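Local structure of DNA polymerase beta (4P4M) at residues G343-D347 / E348-K352; K280-P283 / T284-T288. The protein extends a primer strand along a DNA template by adding deoxynucleotides, as a type-X family polymerase, and probably serves in base excision and double-strand break repair. One frame throughout, in Å; residues are numbered along the deposited sequence. Where two conformers were deposited one is given.

In the fold
Coming from the N terminus, the chain leaves strand 270-277 of the palm sheet and enters interaction 2, where residues 280-288 wind into the first turns of helix 282-290. Helix 293-305 and the hairpin of strands 308-310 and 315-317 follow before interaction 1, where residues 343-352 pass from strand 344-345 into helix 347-350. Each contact is local, closing turns of its own helix and no larger loop; the two stand in series, neither nesting nor crossing, with centres about 15 Å apart. The hairpin serves both: Glu-312 and Tyr-313 meet interaction 2, and Phe-316 meets interaction 1. A long, weak ion pair between Lys-280 and Glu-350 joins them directly.

Interaction 1 (G343-D347 / E348-K352); sequences GVPKD and ELEDK
The ring of Pro-345 and the carboxylate of Glu-350 meet obliquely where strand 344-345 turns into a short helix. Pro-345 CG is 3.5 Å from Glu-350 OE1, and the oxygen rests against the ring carbons. Glu-350 reaches this place by a bend in its chain: CG stands anti to the backbone N, and chi2 then folds the carboxylate (63°) back toward the proline. The same ring also meets Leu-349, with Pro-345 CB 4.2 Å from Leu-349 CG.

Beneath these side chains the backbone does the gripping. Lys-346 O takes the N-H of Glu-350 N at 2.8 Å, nearly straight (172°) and in the carbonyl plane; it also draws a second, weak bond from Leu-349 N at 2.9 Å. One residue on, Asp-351 N donates to Asp-347 O at 2.9 Å. The carboxylate of Asp-351 hangs beside that same carbonyl, OD2 lying 3.2 Å from Asp-347 O, a pair of acceptors with no hydrogen between them.

Further out, Glu-350 OE2 forms a salt bridge with Arg-353, which probably steadies the carboxylate over the proline, and a long, weak ion pair with Lys-280. Phe-316 of strand 315-317 packs against both Pro-345 and Leu-349, while a backbone bond between Lys-346 and Gly-339 holds the junction between strand and helix.

With Lys-346 at the N-cap position and its carbonyl opening the bonding pattern, this is the first turn of helix 347-350, a surface strand-to-helix turn in the polymerase beta thumb.

Interaction 2 (K280-P283 / T284-T288); sequences KSVP and TAMLT. With D3T (2',3'-dideoxy-thymidine-5'-triphosphate), chain D.
A chi1 of 42° at Thr-284 sets OG1 between its own backbone N and carbonyl carbon and turns the hydroxyl back along the helix toward Ser-281. Thr-284 OG1 lies 3.0 Å from Ser-281 O and is hydrogen-bonded to Glu-312 O. A water donates to this hydroxyl, 2.8 Å from Thr-284 OG1, and to the carbonyl oxygen of Lys-280, bridging the 3-10 turn that precedes the helix to the first turn of the helix. At Met-286 chi1 is -74°, with CG anti to the carbonyl carbon and beside the backbone N; CG passes 3.3 Å from Val-282 O, letting SD cross near Val-282 CG1 at 4.0 Å. Two conformers of Met-286 were deposited, so both of these side-chain contacts are doubtful.

The backbone bonds keep this register. Ser-281 O accepts from Ala-285 N at 2.9 Å, close to the line of the carbonyl, and Val-282 O does likewise with Met-286 N at 2.8 Å. The next is slacker, with Leu-287 N 3.2 Å from Pro-283 O and tilted out of the carbonyl plane. Pro-283 fits here because the backbone nitrogens of a helix's first turn are not used in its i to i+4 bonds.

At the far end Thr-288 O approaches the incoming nucleotide, 3.3 Å from D3T C2', and accepts a hydrogen bond from Asn-296, which also bonds the nucleotide. Ser-281 OG pairs with Tyr-313 O. On one flank Val-282 and Ala-285 rest on strand 193-203, which carries the magnesium-binding Asp-196 and Asp-198; Leu-287 packs against Val-362 and Phe-363 of helix 359-365, so helix 282-290 links palm strand to thumb helix.

Interaction 1 (G343-D347 / E348-K352)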
loop_
_atom_site.group_PDB
_atom_site.type_symbol
_atom_site.label_atom_id
_atom_site.label_comp_id
_atom_site.label_asym_id
_atom_site.label_seq_id
_atom_site.Cartn_x
_atom_site.Cartn_y
_atom_site.Cartn_z
ATOM N N GLY A 343 -7.026 10.340 7.433
ATOM C CA GLY A 343 -7.292 8.974 7.875
ATOM C C GLY A 343 -8.461 8.810 8.835
ATOM O O GLY A 343 -8.669 7.724 9.377
ATOM N N VAL A 344 -9.215 9.890 9.051
ATOM C CA VAL A 344 -10.330 9.906 10.007
ATOM C C VAL A 344 -11.612 10.349 9.300
ATOM O O VAL A 344 -11.644 11.408 8.663
ATOM C CB VAL A 344 -10.040 10.893 11.187
ATOM C CG1 VAL A 344 -11.220 10.942 12.181
ATOM C CG2 VAL A 344 -8.744 10.513 11.906
ATOM N N PRO A 345 -12.680 9.540 9.391
ATOM C CA PRO A 345 -13.950 9.957 8.773
ATOM C C PRO A 345 -14.498 11.229 9.421
ATOM O O PRO A 345 -14.419 11.381 10.651
ATOM C CB PRO A 345 -14.899 8.783 9.086
ATOM C CG PRO A 345 -13.976 7.593 9.322
ATOM C CD PRO A 345 -12.766 8.203 10.009
ATOM N N LYS A 346 -15.034 12.134 8.609
ATOM C CA LYS A 346 -15.740 13.309 9.133
ATOM C C LYS A 346 -16.897 12.858 10.017
ATOM O O LYS A 346 -17.421 11.759 9.842
ATOM C CB LYS A 346 -16.221 14.200 7.977
ATOM C CG LYS A 346 -15.063 14.743 7.127
ATOM C CD LYS A 346 -15.469 15.926 6.258
ATOM C CE LYS A 346 -15.936 17.103 7.113
ATOM N NZ LYS A 346 -16.397 18.251 6.282
ATOM N N ASP A 347 -17.282 13.688 10.985
ATOM C CA ASP A 347 -18.284 13.296 11.976
ATOM C C ASP A 347 -19.577 12.716 11.382
ATOM O O ASP A 347 -20.133 11.751 11.913
ATOM C CB ASP A 347 -18.625 14.472 12.898
ATOM C CG ASP A 347 -17.558 14.718 13.958
ATOM O OD1 ASP A 347 -16.622 13.894 14.105
ATOM O OD2 ASP A 347 -17.665 15.744 14.656
ATOM N N GLU A 348 -20.051 13.301 10.289
ATOM C CA GLU A 348 -21.298 12.847 9.678
ATOM C C GLU A 348 -21.204 11.394 9.190
ATOM O O GLU A 348 -22.183 10.639 9.239
ATOM C CB GLU A 348 -21.701 13.774 8.530
ATOM C CG GLU A 348 -23.136 13.588 8.068
ATOM C CD GLU A 348 -23.710 14.843 7.435
ATOM O OE1 GLU A 348 -22.991 15.864 7.375
ATOM O OE2 GLU A 348 -24.883 14.808 7.004
ATOM N N LEU A 349 -20.018 11.006 8.739
ATOM C CA LEU A 349 -19.768 9.628 8.316
ATOM C C LEU A 349 -19.429 8.730 9.513
ATOM O O LEU A 349 -19.905 7.592 9.619
ATOM C CB LEU A 349 -18.654 9.606 7.268
ATOM C CG LEU A 349 -18.245 8.260 6.664
ATOM C CD1 LEU A 349 -19.463 7.523 6.080
ATOM C CD2 LEU A 349 -17.176 8.463 5.584
ATOM N N GLU A 350 -18.624 9.246 10.435
ATOM C CA GLU A 350 -18.287 8.489 11.640
ATOM C C GLU A 350 -19.543 8.055 12.401
ATOM O O GLU A 350 -19.588 6.956 12.956
ATOM C CB GLU A 350 -17.330 9.297 12.537
ATOM C CG GLU A 350 -16.858 8.578 13.800
ATOM C CD GLU A 350 -16.037 7.312 13.532
ATOM O OE1 GLU A 350 -15.253 7.266 12.549
ATOM O OE2 GLU A 350 -16.170 6.359 14.327
ATOM N N ASP A 351 -20.573 8.903 12.407
ATOM C CA ASP A 351 -21.836 8.577 13.071
ATOM C C ASP A 351 -22.503 7.325 12.488
ATOM O O ASP A 351 -23.333 6.689 13.152
ATOM C CB ASP A 351 -22.827 9.746 12.981
ATOM C CG ASP A 351 -22.450 10.912 13.876
ATOM O OD1 ASP A 351 -21.718 10.704 14.867
ATOM O OD2 ASP A 351 -22.901 12.043 13.588
ATOM N N LYS A 352 -22.156 6.991 11.248
ATOM C CA LYS A 352 -22.733 5.827 10.560
ATOM C C LYS A 352 -21.955 4.533 10.803
ATOM O O LYS A 352 -22.362 3.467 10.331
ATOM C CB LYS A 352 -22.788 6.067 9.047
ATOM C CG LYS A 352 -23.470 7.369 8.617
ATOM C CD LYS A 352 -24.954 7.332 8.890
ATOM C CE LYS A 352 -25.682 8.446 8.143
ATOM N NZ LYS A 352 -25.428 9.770 8.763
#

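Interaction 2 (K280-P283 / T284-T288)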
loop_
_atom_site.group_PDB
_atom_site.type_symbol
_atom_site.label_atom_id
_atom_site.label_comp_id
_atom_site.label_asym_id
_atom_site.label_seq_id
_atom_site.Cartn_x
_atom_site.Cartn_y
_atom_site.Cartn_z
ATOM N N LYS A 280 -9.041 1.902 15.616
ATOM C CA LYS A 280 -10.394 1.374 15.369
ATOM C C LYS A 280 -10.595 0.906 13.923
ATOM O O LYS A 280 -11.550 0.164 13.628
ATOM C CB LYS A 280 -11.477 2.408 15.726
ATOM C CG LYS A 280 -11.507 3.603 14.771
ATOM C CD LYS A 280 -12.675 4.581 15.056
ATOM C CE LYS A 280 -12.460 5.394 16.330
ATOM N NZ LYS A 280 -13.521 6.459 16.507
ATOM N N SER A 281 -9.721 1.355 13.020
ATOM C CA SER A 281 -9.807 0.979 11.602
ATOM C C SER A 281 -9.019 -0.282 11.242
ATOM O O SER A 281 -9.052 -0.732 10.098
ATOM C CB SER A 281 -9.310 2.142 10.717
ATOM O OG SER A 281 -10.187 3.259 10.792
ATOM N N VAL A 282 -8.285 -0.849 12.192
ATOM C CA VAL A 282 -7.382 -1.954 11.843
ATOM C C VAL A 282 -8.063 -3.200 11.202
ATOM O O VAL A 282 -7.562 -3.740 10.220
ATOM C CB VAL A 282 -6.442 -2.323 13.030
ATOM C CG1 VAL A 282 -5.721 -3.638 12.778
ATOM C CG2 VAL A 282 -5.431 -1.178 13.261
ATOM N N PRO A 283 -9.213 -3.652 11.738
ATOM C CA PRO A 283 -9.831 -4.834 11.106
ATOM C C PRO A 283 -10.230 -4.601 9.643
ATOM O O PRO A 283 -10.033 -5.483 8.796
ATOM C CB PRO A 283 -11.084 -5.086 11.973
ATOM C CG PRO A 283 -10.709 -4.499 13.335
ATOM C CD PRO A 283 -9.896 -3.265 12.988
ATOM N N THR A 284 -10.806 -3.438 9.342
ATOM C CA THR A 284 -11.170 -3.141 7.960
ATOM C C THR A 284 -9.933 -2.869 7.078
ATOM O O THR A 284 -9.959 -3.118 5.879
ATOM C CB THR A 284 -12.172 -1.962 7.871
ATOM O OG1 THR A 284 -11.771 -0.932 8.778
ATOM C CG2 THR A 284 -13.592 -2.427 8.250
ATOM N N ALA A 285 -8.856 -2.351 7.666
ATOM C CA ALA A 285 -7.618 -2.153 6.903
ATOM C C ALA A 285 -6.940 -3.499 6.608
ATOM O O ALA A 285 -6.346 -3.687 5.542
ATOM C CB ALA A 285 -6.649 -1.198 7.651
ATOM N N MET A 286 -7.011 -4.439 7.550
ATOM C CA MET A 286 -6.492 -5.777 7.280
ATOM C C MET A 286 -7.216 -6.397 6.084
ATOM O O MET A 286 -6.584 -7.013 5.218
ATOM C CB MET A 286 -6.595 -6.675 8.517
ATOM C CG MET A 286 -5.574 -6.331 9.588
ATOM S SD MET A 286 -5.820 -7.255 11.108
ATOM C CE MET A 286 -5.505 -8.921 10.528
ATOM N N LEU A 287 -8.535 -6.215 6.013
ATOM C CA LEU A 287 -9.285 -6.716 4.857
ATOM C C LEU A 287 -8.821 -6.052 3.564
ATOM O O LEU A 287 -8.540 -6.725 2.571
ATOM C CB LEU A 287 -10.789 -6.467 5.012
ATOM C CG LEU A 287 -11.640 -7.492 5.751
ATOM C CD1 LEU A 287 -13.025 -6.895 6.030
ATOM C CD2 LEU A 287 -11.740 -8.799 4.937
ATOM N N THR A 288 -8.767 -4.724 3.574
ATOM C CA THR A 288 -8.420 -3.971 2.368
ATOM C C THR A 288 -7.018 -4.306 1.876
ATOM O O THR A 288 -6.812 -4.583 0.683
ATOM C CB THR A 288 -8.506 -2.435 2.603
ATOM O OG1 THR A 288 -9.873 -2.052 2.790
ATOM C CG2 THR A 288 -7.929 -1.674 1.410
HETATM P PA D3T D . -0.919 -5.283 -4.467
HETATM O O1A D3T D . 0.352 -5.079 -3.715
HETATM O O2A D3T D . -1.051 -4.436 -5.701
HETATM O "O5'" D3T D . -1.898 -4.233 -3.405
HETATM C "C5'" D3T D . -1.985 -4.645 -2.137
HETATM C "C4'" D3T D . -3.480 -4.643 -1.624
HETATM O "O4'" D3T D . -4.135 -3.421 -1.981
HETATM C "C1'" D3T D . -5.462 -3.673 -2.299
HETATM N N1 D3T D . -5.773 -3.103 -3.645
HETATM C C6 D3T D . -4.854 -3.244 -4.670
HETATM C C2 D3T D . -7.050 -2.457 -3.882
HETATM O O2 D3T D . -7.866 -2.339 -3.000
HETATM N N3 D3T D . -7.295 -1.969 -5.191
HETATM C C4 D3T D . -6.361 -2.134 -6.119
HETATM O O4 D3T D . -6.627 -1.656 -7.351
HETATM C C5 D3T D . -5.093 -2.764 -5.945
HETATM C C5M D3T D . -4.155 -2.876 -7.081
HETATM C "C2'" D3T D . -5.702 -5.200 -2.329
HETATM C "C3'" D3T D . -4.294 -5.758 -2.319
HETATM O O3A D3T D . -1.787 -6.557 -4.328
HETATM P PB D3T D . -1.100 -8.096 -3.882
HETATM O O1B D3T D . -0.435 -7.723 -2.601
HETATM O O2B D3T D . -2.430 -8.779 -3.745
HETATM O O3B D3T D . -0.183 -8.754 -4.921
HETATM P PG D3T D . 1.478 -8.640 -5.289
HETATM O O1G D3T D . 2.076 -7.635 -4.351
HETATM O O2G D3T D . 1.463 -8.166 -6.735
HETATM O O3G D3T D . 2.004 -10.039 -5.051
HETATM O O HOH W 1 -12.975 -0.877 11.353
#